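Long-range contact in Doc8: Type I dockerin repeat domain from family 9 glycoside hydrolase WP_009982745[Ruminococcus flavefaciens] (Ruminococcus flavefaciens FD-1, PDB 5M2S), which probably binds a cohesin module through its type I dockerin fold, anchoring a family 9 glycoside hydrolase to the bacterial cellulosome: residues N72-N76 / D86-I90. Numbering follows the deposited sequence.
With CA (calcium ion), chain F.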
ATOM      1  N   ASN B  72     -12.312  -6.048 -17.794  1.00  6.19           N
ATOM      2  CA  ASN B  72     -11.347  -6.721 -16.922  1.00  5.93           C
ATOM      3  C   ASN B  72     -11.523  -6.394 -15.446  1.00  5.43           C
ATOM      4  O   ASN B  72     -11.299  -7.230 -14.568  1.00  5.52           O
ATOM      5  CB  ASN B  72      -9.915  -6.329 -17.291  1.00  6.16           C
ATOM      6  CG  ASN B  72      -9.483  -6.855 -18.645  1.00  6.62           C
ATOM      7  OD1 ASN B  72     -10.129  -7.720 -19.254  1.00  7.43           O
ATOM      8  ND2 ASN B  72      -8.357  -6.340 -19.118  1.00  6.74           N
ATOM      9  N   GLY B  73     -11.897  -5.158 -15.185  1.00  4.96           N
ATOM     10  CA  GLY B  73     -12.001  -4.664 -13.842  1.00  4.75           C
ATOM     11  C   GLY B  73     -13.247  -5.043 -13.084  1.00  4.63           C
ATOM     12  O   GLY B  73     -13.314  -4.814 -11.874  1.00  4.69           O
ATOM     13  N   ASP B  74     -14.212  -5.643 -13.770  1.00  4.74           N
ATOM     14  CA  ASP B  74     -15.522  -5.964 -13.159  1.00  4.80           C
ATOM     15  C   ASP B  74     -15.415  -7.317 -12.464  1.00  5.05           C
ATOM     16  O   ASP B  74     -15.968  -8.336 -12.919  1.00  5.36           O
ATOM     17  CB  ASP B  74     -16.637  -5.938 -14.205  1.00  4.90           C
ATOM     18  CG  ASP B  74     -18.021  -6.111 -13.601  1.00  4.85           C
ATOM     19  OD1 ASP B  74     -18.134  -6.094 -12.345  1.00  4.73           O
ATOM     20  OD2 ASP B  74     -18.994  -6.252 -14.387  1.00  4.82           O
ATOM     21  N   VAL B  75     -14.658  -7.299 -11.368  1.00  4.94           N
ATOM     22  CA  VAL B  75     -14.279  -8.514 -10.641  1.00  5.29           C
ATOM     23  C   VAL B  75     -15.240  -8.784  -9.456  1.00  5.45           C
ATOM     24  O   VAL B  75     -15.335  -9.917  -8.980  1.00  6.42           O
ATOM     25  CB  VAL B  75     -12.801  -8.441 -10.143  1.00  5.11           C
ATOM     26  CG1 VAL B  75     -11.860  -8.504 -11.334  1.00  5.18           C
ATOM     27  CG2 VAL B  75     -12.517  -7.209  -9.293  1.00  5.11           C
ATOM     28  N   ASN B  76     -15.881  -7.731  -8.963  1.00  5.39           N
ATOM     29  CA  ASN B  76     -16.862  -7.828  -7.903  1.00  5.54           C
ATOM     30  C   ASN B  76     -18.239  -7.799  -8.535  1.00  5.61           C
ATOM     31  O   ASN B  76     -18.542  -6.891  -9.305  1.00  5.61           O
ATOM     32  CB  ASN B  76     -16.726  -6.656  -6.922  1.00  5.47           C
ATOM     33  CG  ASN B  76     -17.898  -6.565  -5.958  1.00  5.73           C
ATOM     34  OD1 ASN B  76     -18.903  -5.859  -6.211  1.00  5.67           O
ATOM     35  ND2 ASN B  76     -17.807  -7.312  -4.849  1.00  6.06           N
ATOM     36  N   ASP B  86     -15.255  -3.020  -6.874  1.00  4.72           N
ATOM     37  CA  ASP B  86     -14.275  -3.671  -7.774  1.00  4.62           C
ATOM     38  C   ASP B  86     -12.822  -3.354  -7.367  1.00  4.66           C
ATOM     39  O   ASP B  86     -11.947  -4.239  -7.359  1.00  4.50           O
ATOM     40  CB  ASP B  86     -14.558  -3.273  -9.219  1.00  4.58           C
ATOM     41  CG  ASP B  86     -15.884  -3.837  -9.723  1.00  4.60           C
ATOM     42  OD1 ASP B  86     -16.052  -5.079  -9.731  1.00  4.74           O
ATOM     43  OD2 ASP B  86     -16.789  -3.047 -10.049  1.00  4.62           O
ATOM     44  N   ALA B  87     -12.587  -2.092  -7.016  1.00  4.89           N
ATOM     45  CA  ALA B  87     -11.278  -1.663  -6.506  1.00  4.80           C
ATOM     46  C   ALA B  87     -10.957  -2.366  -5.207  1.00  4.90           C
ATOM     47  O   ALA B  87      -9.853  -2.880  -5.034  1.00  4.86           O
ATOM     48  CB  ALA B  87     -11.242  -0.161  -6.318  1.00  4.80           C
ATOM     49  N   LEU B  88     -11.923  -2.426  -4.290  1.00  5.05           N
ATOM     50  CA  LEU B  88     -11.708  -3.126  -3.017  1.00  5.46           C
ATOM     51  C   LEU B  88     -11.396  -4.577  -3.222  1.00  5.15           C
ATOM     52  O   LEU B  88     -10.557  -5.131  -2.501  1.00  5.43           O
ATOM     53  CB  LEU B  88     -12.930  -3.000  -2.110  1.00  6.06           C
ATOM     54  CG  LEU B  88     -13.279  -1.570  -1.688  1.00  6.81           C
ATOM     55  CD1 LEU B  88     -14.584  -1.512  -0.905  1.00  7.43           C
ATOM     56  CD2 LEU B  88     -12.163  -1.013  -0.858  1.00  7.18           C
ATOM     57  N   ALA B  89     -12.068  -5.229  -4.185  1.00  5.03           N
ATOM     58  CA  ALA B  89     -11.786  -6.633  -4.467  1.00  4.93           C
ATOM     59  C   ALA B  89     -10.339  -6.850  -4.935  1.00  4.59           C
ATOM     60  O   ALA B  89      -9.670  -7.833  -4.546  1.00  4.46           O
ATOM     61  CB  ALA B  89     -12.759  -7.164  -5.514  1.00  5.05           C
ATOM     62  N   ILE B  90      -9.855  -5.952  -5.780  1.00  4.50           N
ATOM     63  CA  ILE B  90      -8.464  -6.014  -6.232  1.00  4.52           C
ATOM     64  C   ILE B  90      -7.539  -5.897  -5.013  1.00  4.65           C
ATOM     65  O   ILE B  90      -6.574  -6.668  -4.883  1.00  4.59           O
ATOM     66  CB  ILE B  90      -8.182  -4.941  -7.312  1.00  4.58           C
ATOM     67  CG1 ILE B  90      -8.980  -5.273  -8.582  1.00  4.70           C
ATOM     68  CG2 ILE B  90      -6.685  -4.812  -7.599  1.00  4.67           C
ATOM     69  CD1 ILE B  90      -8.954  -4.170  -9.608  1.00  4.73           C
TER
HETATM   70 CA    CA F 201     -18.454  -4.830 -10.477  1.00  4.62          CA
HETATM   71  O   HOH W   1     -19.081  -4.107  -8.253  1.00  3.56           O
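With CG opposite its backbone N (chi1 -174°), D74 brings OD1 to the calcium although its CB points away from the helix; D86, with CG opposite its carbonyl carbon (chi1 -67°), carries its carboxylate to ion and loop, almost perpendicular (87°) to that of D74. D74 OD1 lies 2.3 Å from the calcium, and OD2 accepts a hydrogen bond from G79 N, which, with the metal on OD1, helps hold the group's rotation. D86 binds through OD1 and OD2, each 2.5 Å from the metal; the cation probably offsets repulsion between the two negative groups. They open and close the calcium-binding loop of an F-hand, the dockerin form of the EF-hand, with D86 on helix 84-94. N76 adds its backbone O, N80 and G81 supply further ligands, and N76 OD1 accepts a hydrogen from the metal-bound water, an acceptor that adds no charge to the site. N76 N also bonds to D86 OD1 at 2.8 Å, nearly along the C-O axis. Behind them, V75 CG2 packs against A89 CB (3.8 Å) and I90 CG1 (4.1 Å); the small A89 probably lets the loop lie close to the helix, and I90 continues onto I45 of helix 39-50.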